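Local coordinates for protein catalase (Pseudomonas syringae, PDB 1M7S) that decomposes hydrogen peroxide into water and oxygen with a heme cofactor, protecting the cell from the toxic effects of the peroxide, at residues Q301-N312 against R339-N350; G57-I68 against K285-V296. One frame throughout, in Å; residues are numbered along the deposited sequence.

Interaction 1 of 2, residues Q301-N312 against R339-N350; sequences QETEQVAMAPAN and RLGANGLSLPVN. Unlike the reference sequence in segment 339-350: Asn-343 (reference Ile). With HEM (protoporphyrin IX containing Fe), chain E.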
loop_
_atom_site.group_PDB
_atom_site.type_symbol
_atom_site.label_atom_id
_atom_site.label_comp_id
_atom_site.label_asym_id
_atom_site.label_seq_id
_atom_site.Cartn_x
_atom_site.Cartn_y
_atom_site.Cartn_z
ATOM N N GLN A 301 -3.831 -7.374 16.787
ATOM C CA GLN A 301 -3.637 -8.623 16.050
ATOM C C GLN A 301 -4.936 -9.377 15.832
ATOM O O GLN A 301 -5.091 -10.085 14.811
ATOM C CB GLN A 301 -2.635 -9.546 16.808
ATOM C CG GLN A 301 -1.160 -9.182 16.543
ATOM C CD GLN A 301 -0.234 -9.740 17.610
ATOM O OE1 GLN A 301 -0.681 -10.367 18.570
ATOM N NE2 GLN A 301 1.080 -9.584 17.371
ATOM N N GLU A 302 -5.849 -9.266 16.776
ATOM C CA GLU A 302 -7.112 -9.978 16.729
ATOM C C GLU A 302 -8.299 -9.088 16.370
ATOM O O GLU A 302 -8.868 -9.339 15.294
ATOM C CB GLU A 302 -7.363 -10.647 18.087
ATOM C CG GLU A 302 -6.213 -11.636 18.388
ATOM C CD GLU A 302 -6.306 -12.221 19.777
ATOM O OE1 GLU A 302 -7.235 -13.035 20.018
ATOM O OE2 GLU A 302 -5.456 -11.891 20.637
ATOM N N THR A 303 -8.698 -8.153 17.206
ATOM C CA THR A 303 -9.931 -7.390 16.925
ATOM C C THR A 303 -9.757 -6.498 15.704
ATOM O O THR A 303 -10.668 -6.466 14.903
ATOM C CB THR A 303 -10.341 -6.547 18.138
ATOM O OG1 THR A 303 -10.386 -7.414 19.306
ATOM C CG2 THR A 303 -11.701 -5.876 17.970
ATOM N N GLU A 304 -8.627 -5.804 15.574
ATOM C CA GLU A 304 -8.509 -4.892 14.425
ATOM C C GLU A 304 -8.381 -5.704 13.143
ATOM O O GLU A 304 -8.986 -5.352 12.154
ATOM C CB GLU A 304 -7.291 -3.962 14.605
ATOM C CG GLU A 304 -7.300 -2.799 13.621
ATOM C CD GLU A 304 -8.542 -1.914 13.702
ATOM O OE1 GLU A 304 -8.922 -1.316 12.649
ATOM O OE2 GLU A 304 -9.156 -1.732 14.757
ATOM N N GLN A 305 -7.515 -6.752 13.160
ATOM C CA GLN A 305 -7.284 -7.506 11.940
ATOM C C GLN A 305 -8.309 -8.568 11.569
ATOM O O GLN A 305 -8.192 -9.082 10.425
ATOM C CB GLN A 305 -5.878 -8.113 11.953
ATOM C CG GLN A 305 -4.741 -7.118 11.956
ATOM C CD GLN A 305 -3.384 -7.779 11.840
ATOM O OE1 GLN A 305 -2.579 -7.283 11.059
ATOM N NE2 GLN A 305 -3.126 -8.899 12.566
ATOM N N VAL A 306 -9.313 -8.852 12.371
ATOM C CA VAL A 306 -10.276 -9.881 11.979
ATOM C C VAL A 306 -11.015 -9.433 10.730
ATOM O O VAL A 306 -11.341 -8.257 10.530
ATOM C CB VAL A 306 -11.187 -10.258 13.151
ATOM C CG1 VAL A 306 -12.217 -9.175 13.503
ATOM C CG2 VAL A 306 -11.845 -11.620 12.916
ATOM N N ALA A 307 -11.292 -10.371 9.831
ATOM C CA ALA A 307 -11.929 -10.124 8.539
ATOM C C ALA A 307 -13.267 -10.866 8.495
ATOM O O ALA A 307 -13.273 -12.092 8.341
ATOM C CB ALA A 307 -10.991 -10.584 7.428
ATOM N N MET A 308 -14.344 -10.149 8.828
ATOM C CA MET A 308 -15.677 -10.767 8.806
ATOM C C MET A 308 -16.287 -10.567 7.425
ATOM O O MET A 308 -16.263 -9.415 6.963
ATOM C CB MET A 308 -16.586 -10.059 9.824
ATOM C CG MET A 308 -16.122 -10.088 11.283
ATOM S SD MET A 308 -16.334 -11.817 11.864
ATOM C CE MET A 308 -15.927 -11.579 13.596
ATOM N N ALA A 309 -16.784 -11.601 6.752
ATOM C CA ALA A 309 -17.340 -11.371 5.413
ATOM C C ALA A 309 -18.443 -12.365 5.120
ATOM O O ALA A 309 -18.218 -13.577 5.243
ATOM C CB ALA A 309 -16.182 -11.586 4.409
ATOM N N PRO A 310 -19.555 -11.904 4.609
ATOM C CA PRO A 310 -20.664 -12.762 4.209
ATOM C C PRO A 310 -20.182 -13.733 3.151
ATOM O O PRO A 310 -20.706 -14.839 3.022
ATOM C CB PRO A 310 -21.817 -11.830 3.789
ATOM C CG PRO A 310 -21.448 -10.560 4.523
ATOM C CD PRO A 310 -19.916 -10.468 4.457
ATOM N N ALA A 311 -19.112 -13.453 2.375
ATOM C CA ALA A 311 -18.581 -14.352 1.392
ATOM C C ALA A 311 -17.937 -15.582 2.072
ATOM O O ALA A 311 -17.662 -16.508 1.309
ATOM C CB ALA A 311 -17.524 -13.703 0.505
ATOM N N ASN A 312 -17.625 -15.581 3.353
ATOM C CA ASN A 312 -16.985 -16.769 3.928
ATOM C C ASN A 312 -18.162 -17.720 4.261
ATOM O O ASN A 312 -18.832 -17.543 5.271
ATOM C CB ASN A 312 -16.191 -16.410 5.175
ATOM C CG ASN A 312 -14.902 -15.672 4.871
ATOM O OD1 ASN A 312 -14.265 -15.944 3.862
ATOM N ND2 ASN A 312 -14.469 -14.734 5.727
ATOM N N ARG A 339 -7.746 -3.168 3.149
ATOM C CA ARG A 339 -7.497 -2.874 4.564
ATOM C C ARG A 339 -6.429 -3.779 5.169
ATOM O O ARG A 339 -5.603 -3.354 5.983
ATOM C CB ARG A 339 -8.808 -3.078 5.386
ATOM C CG ARG A 339 -8.695 -2.565 6.823
ATOM C CD ARG A 339 -10.083 -2.515 7.472
ATOM N NE ARG A 339 -10.709 -3.841 7.658
ATOM C CZ ARG A 339 -10.407 -4.731 8.590
ATOM N NH1 ARG A 339 -11.135 -5.863 8.653
ATOM N NH2 ARG A 339 -9.460 -4.583 9.516
ATOM N N LEU A 340 -6.499 -5.054 4.849
ATOM C CA LEU A 340 -5.532 -6.036 5.304
ATOM C C LEU A 340 -4.492 -6.324 4.234
ATOM O O LEU A 340 -3.301 -6.075 4.478
ATOM C CB LEU A 340 -6.218 -7.331 5.763
ATOM C CG LEU A 340 -7.233 -7.089 6.905
ATOM C CD1 LEU A 340 -8.096 -8.332 7.132
ATOM C CD2 LEU A 340 -6.566 -6.669 8.172
ATOM N N GLY A 341 -4.939 -6.793 3.069
ATOM C CA GLY A 341 -3.972 -7.176 2.036
ATOM C C GLY A 341 -4.453 -8.501 1.417
ATOM O O GLY A 341 -5.285 -9.211 1.965
ATOM N N ALA A 342 -3.787 -8.844 0.281
ATOM C CA ALA A 342 -4.102 -10.116 -0.378
ATOM C C ALA A 342 -3.915 -11.295 0.556
ATOM O O ALA A 342 -4.697 -12.251 0.506
ATOM C CB ALA A 342 -3.212 -10.261 -1.623
ATOM N N ASN A 343 -2.935 -11.258 1.477
ATOM C CA ASN A 343 -2.715 -12.392 2.403
ATOM C C ASN A 343 -3.448 -12.256 3.714
ATOM O O ASN A 343 -3.177 -12.910 4.729
ATOM C CB ASN A 343 -1.164 -12.527 2.584
ATOM C CG ASN A 343 -0.612 -13.173 1.297
ATOM O OD1 ASN A 343 -1.109 -14.252 0.905
ATOM N ND2 ASN A 343 0.335 -12.589 0.599
ATOM N N GLY A 344 -4.436 -11.346 3.816
ATOM C CA GLY A 344 -5.155 -11.095 5.047
ATOM C C GLY A 344 -5.822 -12.333 5.644
ATOM O O GLY A 344 -5.827 -12.474 6.869
ATOM N N LEU A 345 -6.347 -13.247 4.833
ATOM C CA LEU A 345 -6.995 -14.437 5.365
ATOM C C LEU A 345 -6.004 -15.472 5.883
ATOM O O LEU A 345 -6.477 -16.407 6.530
ATOM C CB LEU A 345 -7.933 -15.088 4.355
ATOM C CG LEU A 345 -9.037 -14.196 3.791
ATOM C CD1 LEU A 345 -10.150 -15.086 3.226
ATOM C CD2 LEU A 345 -9.555 -13.188 4.789
ATOM N N SER A 346 -4.710 -15.283 5.686
ATOM C CA SER A 346 -3.734 -16.161 6.319
ATOM C C SER A 346 -3.267 -15.640 7.669
ATOM O O SER A 346 -2.485 -16.352 8.359
ATOM C CB SER A 346 -2.567 -16.370 5.336
ATOM O OG SER A 346 -1.727 -15.217 5.448
ATOM N N LEU A 347 -3.742 -14.502 8.190
ATOM C CA LEU A 347 -3.378 -14.039 9.522
ATOM C C LEU A 347 -3.960 -15.000 10.543
ATOM O O LEU A 347 -5.046 -15.523 10.332
ATOM C CB LEU A 347 -3.909 -12.606 9.820
ATOM C CG LEU A 347 -3.389 -11.514 8.883
ATOM C CD1 LEU A 347 -4.079 -10.155 9.164
ATOM C CD2 LEU A 347 -1.862 -11.291 9.062
ATOM N N PRO A 348 -3.330 -15.221 11.682
ATOM C CA PRO A 348 -3.798 -16.099 12.731
ATOM C C PRO A 348 -5.284 -16.038 13.016
ATOM O O PRO A 348 -5.997 -17.073 12.923
ATOM C CB PRO A 348 -2.939 -15.778 13.990
ATOM C CG PRO A 348 -1.666 -15.355 13.299
ATOM C CD PRO A 348 -2.035 -14.619 12.027
ATOM N N VAL A 349 -5.864 -14.875 13.226
ATOM C CA VAL A 349 -7.270 -14.746 13.589
ATOM C C VAL A 349 -8.206 -15.120 12.442
ATOM O O VAL A 349 -9.374 -15.453 12.768
ATOM C CB VAL A 349 -7.564 -13.331 14.157
ATOM C CG1 VAL A 349 -7.519 -12.308 13.033
ATOM C CG2 VAL A 349 -8.865 -13.273 14.928
ATOM N N ASN A 350 -7.721 -15.019 11.223
ATOM C CA ASN A 350 -8.582 -15.299 10.089
ATOM C C ASN A 350 -8.431 -16.716 9.545
ATOM O O ASN A 350 -9.238 -17.114 8.693
ATOM C CB ASN A 350 -8.310 -14.268 8.987
ATOM C CG ASN A 350 -8.722 -12.887 9.465
ATOM O OD1 ASN A 350 -9.750 -12.766 10.156
ATOM N ND2 ASN A 350 -7.961 -11.875 9.103
HETATM C CHA HEM E . -18.796 -3.870 8.115
HETATM C CHB HEM E . -23.250 -5.363 9.280
HETATM C CHC HEM E . -24.900 -3.698 5.053
HETATM C CHD HEM E . -20.322 -3.125 3.519
HETATM C C1A HEM E . -19.871 -4.402 8.787
HETATM C C2A HEM E . -19.807 -4.962 10.159
HETATM C C3A HEM E . -21.033 -5.372 10.478
HETATM C C4A HEM E . -21.900 -5.071 9.352
HETATM C CMA HEM E . -21.520 -6.056 11.763
HETATM C CAA HEM E . -18.491 -5.022 10.954
HETATM C CBA HEM E . -17.806 -6.430 10.971
HETATM C CGA HEM E . -16.618 -6.388 11.968
HETATM O O1A HEM E . -15.502 -6.481 11.401
HETATM O O2A HEM E . -16.987 -6.322 13.157
HETATM C C1B HEM E . -24.084 -5.076 8.233
HETATM C C2B HEM E . -25.490 -5.449 8.137
HETATM C C3B HEM E . -25.952 -4.970 6.963
HETATM C C4B HEM E . -24.856 -4.314 6.304
HETATM C CMB HEM E . -26.238 -6.219 9.234
HETATM C CAB HEM E . -27.345 -5.025 6.336
HETATM C CBB HEM E . -28.233 -5.964 6.600
HETATM C C1C HEM E . -23.801 -3.511 4.255
HETATM C C2C HEM E . -23.836 -3.343 2.821
HETATM C C3C HEM E . -22.574 -3.212 2.391
HETATM C C4C HEM E . -21.722 -3.242 3.561
HETATM C CMC HEM E . -25.105 -3.389 1.929
HETATM C CAC HEM E . -22.010 -3.024 0.969
HETATM C CBC HEM E . -22.498 -3.648 -0.117
HETATM C C1D HEM E . -19.532 -3.211 4.672
HETATM C C2D HEM E . -18.094 -3.000 4.694
HETATM C C3D HEM E . -17.670 -3.203 5.943
HETATM C C4D HEM E . -18.825 -3.546 6.743
HETATM C CMD HEM E . -17.307 -2.599 3.435
HETATM C CAD HEM E . -16.217 -3.116 6.495
HETATM C CBD HEM E . -15.598 -4.560 6.530
HETATM C CGD HEM E . -14.117 -4.582 6.862
HETATM O O1D HEM E . -13.674 -5.674 7.363
HETATM O O2D HEM E . -13.353 -3.612 6.634
HETATM N NA HEM E . -21.170 -4.447 8.368
HETATM N NB HEM E . -23.710 -4.401 7.089
HETATM N NC HEM E . -22.498 -3.416 4.693
HETATM N ND HEM E . -19.931 -3.594 5.937
HETATM FE FE HEM E . -21.816 -4.024 6.492
HETATM O O HOH W 1 -4.180 -12.499 14.023
HETATM O O HOH W 2 -8.338 -1.888 10.320
HETATM O O HOH W 3 -22.861 -1.905 7.363
#
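Arg-339 reaches out to two carbonyls of 301-312 and to one heme propionate. Its CB points toward that segment; CG stands anti to the backbone N (chi1 -170°), and a bend at chi3 turns the guanidinium to the heme. CD passes 3.5 Å from heme O2D, and NE donates to the same oxygen. NH1 is shared, giving one proton to heme O1D at 2.9 Å and the other to Val-306 O at 3.0 Å, the latter in the guanidinium plane. NH2 bonds Glu-304 O at 2.8 Å, tilted from that plane, and also a water held by Glu-304 OE1. Bonds on NE, NH1 and NH2 together fix the group's rotation, and its charge should partly offset the propionate's. The Asn-350 amide makes three bonds: OD1 accepts from Ala-307 N (2.9 Å), and ND2 donates across to Gln-305 O (3.1 Å) and, within its own segment, to Gly-344 O. Leu-340 CD1 lies against Ala-307 CB at 3.7 Å. Leu-347 CD1 touches the Gln-305 amide, whose NE2 also bonds Asn-366 of a second subunit. The contact thus joins the chain leaving helix 299-304 to the end of helix 323-339 and the loop after it, against strands 82-90 and 107-114.

Interaction 2 of 2, residues G57-I68 against K285-V296; sequences GVKGEFTASADI and KKIGQMVLNKNV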
loop_
_atom_site.group_PDB
_atom_site.type_symbol
_atom_site.label_atom_id
_atom_site.label_comp_id
_atom_site.label_asym_id
_atom_site.label_seq_id
_atom_site.Cartn_x
_atom_site.Cartn_y
_atom_site.Cartn_z
ATOM N N GLY A 57 -13.693 -7.098 20.348
ATOM C CA GLY A 57 -13.679 -8.501 19.940
ATOM C C GLY A 57 -13.457 -9.360 21.173
ATOM O O GLY A 57 -12.863 -8.951 22.167
ATOM N N VAL A 58 -14.139 -10.509 21.147
ATOM C CA VAL A 58 -14.046 -11.510 22.195
ATOM C C VAL A 58 -14.170 -12.889 21.522
ATOM O O VAL A 58 -14.444 -13.038 20.339
ATOM C CB VAL A 58 -15.166 -11.385 23.227
ATOM C CG1 VAL A 58 -15.137 -10.093 24.108
ATOM C CG2 VAL A 58 -16.517 -11.410 22.530
ATOM N N LYS A 59 -13.885 -13.925 22.327
ATOM C CA LYS A 59 -13.883 -15.284 21.774
ATOM C C LYS A 59 -14.805 -16.179 22.577
ATOM O O LYS A 59 -15.064 -15.861 23.724
ATOM C CB LYS A 59 -12.436 -15.799 21.862
ATOM C CG LYS A 59 -11.566 -15.264 20.750
ATOM C CD LYS A 59 -10.171 -15.824 20.685
ATOM C CE LYS A 59 -9.275 -15.227 21.759
ATOM N NZ LYS A 59 -7.837 -15.574 21.444
ATOM N N GLY A 60 -15.309 -17.258 22.000
ATOM C CA GLY A 60 -16.206 -18.121 22.838
ATOM C C GLY A 60 -16.424 -19.415 21.988
ATOM O O GLY A 60 -15.560 -19.828 21.232
ATOM N N GLU A 61 -17.606 -19.981 22.200
ATOM C CA GLU A 61 -17.917 -21.222 21.475
ATOM C C GLU A 61 -19.409 -21.304 21.208
ATOM O O GLU A 61 -20.139 -20.760 22.012
ATOM C CB GLU A 61 -17.530 -22.457 22.337
ATOM C CG GLU A 61 -16.065 -22.835 22.321
ATOM C CD GLU A 61 -15.658 -24.045 21.534
ATOM O OE1 GLU A 61 -14.469 -24.457 21.578
ATOM O OE2 GLU A 61 -16.524 -24.658 20.862
ATOM N N PHE A 62 -19.758 -21.993 20.105
ATOM C CA PHE A 62 -21.183 -22.164 19.831
ATOM C C PHE A 62 -21.431 -23.699 19.834
ATOM O O PHE A 62 -20.569 -24.381 19.259
ATOM C CB PHE A 62 -21.528 -21.675 18.423
ATOM C CG PHE A 62 -22.862 -22.093 17.859
ATOM C CD1 PHE A 62 -24.011 -21.483 18.320
ATOM C CD2 PHE A 62 -22.929 -23.120 16.913
ATOM C CE1 PHE A 62 -25.236 -21.887 17.817
ATOM C CE2 PHE A 62 -24.172 -23.558 16.435
ATOM C CZ PHE A 62 -25.316 -22.918 16.885
ATOM N N THR A 63 -22.527 -24.061 20.448
ATOM C CA THR A 63 -22.845 -25.514 20.448
ATOM C C THR A 63 -24.219 -25.714 19.820
ATOM O O THR A 63 -25.177 -25.172 20.331
ATOM C CB THR A 63 -22.731 -26.032 21.890
ATOM O OG1 THR A 63 -21.338 -25.967 22.275
ATOM C CG2 THR A 63 -23.156 -27.505 21.960
ATOM N N ALA A 64 -24.309 -26.470 18.735
ATOM C CA ALA A 64 -25.642 -26.731 18.181
ATOM C C ALA A 64 -26.453 -27.720 19.017
ATOM O O ALA A 64 -25.910 -28.611 19.689
ATOM C CB ALA A 64 -25.527 -27.222 16.767
ATOM N N SER A 65 -27.778 -27.625 18.888
ATOM C CA SER A 65 -28.627 -28.483 19.706
ATOM C C SER A 65 -29.862 -29.050 19.032
ATOM O O SER A 65 -30.741 -29.495 19.795
ATOM C CB SER A 65 -29.101 -27.702 20.939
ATOM O OG SER A 65 -29.843 -26.547 20.580
ATOM N N ALA A 66 -30.005 -28.963 17.721
ATOM C CA ALA A 66 -31.235 -29.484 17.129
ATOM C C ALA A 66 -30.907 -30.272 15.872
ATOM O O ALA A 66 -29.791 -30.191 15.368
ATOM C CB ALA A 66 -32.171 -28.315 16.786
ATOM N N ASP A 67 -31.924 -30.976 15.384
ATOM C CA ASP A 67 -31.767 -31.710 14.135
ATOM C C ASP A 67 -32.286 -30.813 13.011
ATOM O O ASP A 67 -33.522 -30.675 12.864
ATOM C CB ASP A 67 -32.577 -33.014 14.106
ATOM C CG ASP A 67 -32.428 -33.746 12.788
ATOM O OD1 ASP A 67 -33.106 -34.801 12.621
ATOM O OD2 ASP A 67 -31.656 -33.346 11.889
ATOM N N ILE A 68 -31.398 -30.183 12.266
ATOM C CA ILE A 68 -31.843 -29.376 11.127
ATOM C C ILE A 68 -31.157 -29.882 9.866
ATOM O O ILE A 68 -30.997 -29.199 8.844
ATOM C CB ILE A 68 -31.777 -27.851 11.271
ATOM C CG1 ILE A 68 -30.359 -27.384 11.595
ATOM C CG2 ILE A 68 -32.781 -27.320 12.303
ATOM C CD1 ILE A 68 -30.204 -25.880 11.406
ATOM N N LYS A 285 -37.425 -21.486 15.806
ATOM C CA LYS A 285 -36.960 -22.746 16.352
ATOM C C LYS A 285 -35.524 -22.583 16.871
ATOM O O LYS A 285 -34.668 -22.089 16.153
ATOM C CB LYS A 285 -36.979 -23.834 15.263
ATOM C CG LYS A 285 -36.193 -25.099 15.584
ATOM C CD LYS A 285 -36.333 -26.211 14.569
ATOM C CE LYS A 285 -35.649 -27.475 15.142
ATOM N NZ LYS A 285 -36.067 -28.699 14.393
ATOM N N LYS A 286 -35.290 -22.953 18.133
ATOM C CA LYS A 286 -33.918 -22.816 18.659
ATOM C C LYS A 286 -32.991 -23.863 18.083
ATOM O O LYS A 286 -33.360 -25.068 17.972
ATOM C CB LYS A 286 -33.958 -22.943 20.190
ATOM C CG LYS A 286 -32.566 -22.807 20.803
ATOM C CD LYS A 286 -32.652 -22.456 22.281
ATOM C CE LYS A 286 -33.302 -23.542 23.108
ATOM N NZ LYS A 286 -33.236 -24.895 22.508
ATOM N N ILE A 287 -31.786 -23.493 17.639
ATOM C CA ILE A 287 -30.864 -24.440 17.055
ATOM C C ILE A 287 -29.499 -24.512 17.727
ATOM O O ILE A 287 -28.668 -25.336 17.284
ATOM C CB ILE A 287 -30.625 -24.180 15.548
ATOM C CG1 ILE A 287 -30.023 -22.784 15.258
ATOM C CG2 ILE A 287 -31.924 -24.351 14.767
ATOM C CD1 ILE A 287 -29.553 -22.730 13.790
ATOM N N GLY A 288 -29.285 -23.728 18.778
ATOM C CA GLY A 288 -27.969 -23.791 19.438
ATOM C C GLY A 288 -27.842 -22.627 20.446
ATOM O O GLY A 288 -28.734 -21.799 20.586
ATOM N N GLN A 289 -26.625 -22.549 20.978
ATOM C CA GLN A 289 -26.329 -21.556 22.022
ATOM C C GLN A 289 -24.867 -21.166 21.930
ATOM O O GLN A 289 -23.974 -21.993 21.731
ATOM C CB GLN A 289 -26.721 -21.989 23.438
ATOM C CG GLN A 289 -26.370 -20.959 24.518
ATOM C CD GLN A 289 -26.843 -21.442 25.898
ATOM O OE1 GLN A 289 -25.969 -21.885 26.652
ATOM N NE2 GLN A 289 -28.099 -21.339 26.280
ATOM N N MET A 290 -24.651 -19.830 22.058
ATOM C CA MET A 290 -23.264 -19.337 22.004
ATOM C C MET A 290 -22.921 -18.683 23.352
ATOM O O MET A 290 -23.754 -18.025 23.962
ATOM C CB MET A 290 -23.121 -18.318 20.855
ATOM C CG MET A 290 -21.730 -17.676 20.811
ATOM S SD MET A 290 -21.475 -16.699 19.286
ATOM C CE MET A 290 -22.763 -15.503 19.449
ATOM N N VAL A 291 -21.723 -18.912 23.853
ATOM C CA VAL A 291 -21.267 -18.281 25.083
ATOM C C VAL A 291 -19.967 -17.557 24.738
ATOM O O VAL A 291 -19.109 -18.126 24.095
ATOM C CB VAL A 291 -20.978 -19.273 26.242
ATOM C CG1 VAL A 291 -19.951 -20.298 25.809
ATOM C CG2 VAL A 291 -20.562 -18.501 27.464
ATOM N N LEU A 292 -19.790 -16.320 25.177
ATOM C CA LEU A 292 -18.560 -15.584 24.897
ATOM C C LEU A 292 -17.783 -15.550 26.223
ATOM O O LEU A 292 -18.291 -15.014 27.200
ATOM C CB LEU A 292 -18.889 -14.188 24.333
ATOM C CG LEU A 292 -19.696 -14.197 23.017
ATOM C CD1 LEU A 292 -19.909 -12.795 22.432
ATOM C CD2 LEU A 292 -19.041 -15.127 21.976
ATOM N N ASN A 293 -16.605 -16.190 26.195
ATOM C CA ASN A 293 -15.981 -16.273 27.539
ATOM C C ASN A 293 -14.501 -16.046 27.571
ATOM O O ASN A 293 -13.897 -16.441 28.597
ATOM C CB ASN A 293 -16.296 -17.704 28.025
ATOM C CG ASN A 293 -15.815 -18.746 27.066
ATOM O OD1 ASN A 293 -16.359 -19.871 27.199
ATOM N ND2 ASN A 293 -14.886 -18.530 26.157
ATOM N N LYS A 294 -13.945 -15.386 26.550
ATOM C CA LYS A 294 -12.512 -15.120 26.610
ATOM C C LYS A 294 -12.196 -13.741 25.981
ATOM O O LYS A 294 -12.663 -13.545 24.862
ATOM C CB LYS A 294 -11.758 -16.087 25.740
ATOM C CG LYS A 294 -10.448 -16.638 26.290
ATOM C CD LYS A 294 -10.727 -18.142 26.464
ATOM C CE LYS A 294 -10.127 -18.739 27.734
ATOM N NZ LYS A 294 -10.748 -20.101 27.962
ATOM N N ASN A 295 -11.440 -12.921 26.673
ATOM C CA ASN A 295 -10.981 -11.675 26.061
ATOM C C ASN A 295 -9.816 -11.969 25.136
ATOM O O ASN A 295 -9.109 -12.993 25.243
ATOM C CB ASN A 295 -10.551 -10.636 27.112
ATOM C CG ASN A 295 -11.783 -10.007 27.740
ATOM O OD1 ASN A 295 -12.687 -9.514 27.056
ATOM N ND2 ASN A 295 -11.827 -10.010 29.078
ATOM N N VAL A 296 -9.578 -11.067 24.169
ATOM C CA VAL A 296 -8.436 -11.250 23.255
ATOM C C VAL A 296 -7.097 -11.020 23.959
ATOM O O VAL A 296 -7.079 -10.359 24.991
ATOM C CB VAL A 296 -8.538 -10.265 22.074
ATOM C CG1 VAL A 296 -9.876 -10.463 21.342
ATOM C CG2 VAL A 296 -8.407 -8.830 22.565
HETATM O O HOH W 4 -11.553 -8.973 24.577
HETATM O O HOH W 5 -7.166 -14.811 24.521
HETATM O O HOH W 6 -32.636 -26.661 20.772
HETATM O O HOH W 7 -28.899 -27.375 15.570
HETATM O O HOH W 8 -34.709 -30.516 16.443
#
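Seven backbone hydrogen bonds tie Lys-59, Glu-61 and Thr-63 to the antiparallel strand 285-295, and an eighth, from Ser-65 N to Ile-287 O, follows just past the end of strand 57-64. Thr-63 with Gln-289 and Glu-61 with Val-291 are regular hydrogen-bonded pairs; the bond from Thr-63 N to Gln-289 O is 2.8 Å long and nearly straight at 171°. At Lys-59 the register slips by one: its O accepts from both Asn-293 N (2.9 Å) and Lys-294 N (3.1 Å), a classic beta bulge. Between the bonded pairs the strands close up, and CA-H...O contacts fill in, as from Gly-60 CA to Val-291 O at 3.2 Å.

Among the apolar contacts, Val-58, Phe-62 and Met-290 share one face of the sheet. Chi1 of 165° swings the Phe-62 ring to the side of its carbonyl carbon, along the partner backbone: CD1 meets Met-290 CB at 4.2 Å, and the bare CA of Gly-288 lets CE1 come within 3.7 Å. Separately, Val-58 CG2 meets Leu-292 CD1, the two side chains crossing at about a right angle. Past the end of strand 57-64, Ile-68 CG2 packs on Ile-287 CG2 at 4.0 Å, and the extended Lys-285 slides past Ile-68 in the opposite direction.

Waters bridge both ends: one joins Gly-57 O to Asn-295 OD1 and Val-296 N, another Asp-67 N to Lys-285 NZ.

The pair belongs to the antiparallel beta barrel of the catalase fold. Strand 82-90 continues the sheet beside 55-64, and strand 252-260 beside 284-295; helix 236-246 covers Val-58 and Asn-295, while Phe-112 of strand 107-114 meets Phe-62 edge-to-face.

The centres of interactions 1 and 2 lie about 21 Å apart, yet the two touch. Along the chain they come in series: 57-68 pairs with 285-296, then strand 284-295 runs out into helix 299-304, which opens interaction 1 before helix 323-339 leads to its second segment. At this junction Glu-302 OE1 and Lys-59 NZ form a salt bridge of 3.0 Å, and Thr-303 packs on Gly-57 and Val-296. Strand 82-90 also borders both. Interaction 2 thus closes part of the barrel wall, while interaction 1 continues from its end to the heme propionate, linking the barrel directly to the chain that lines the cofactor pocket.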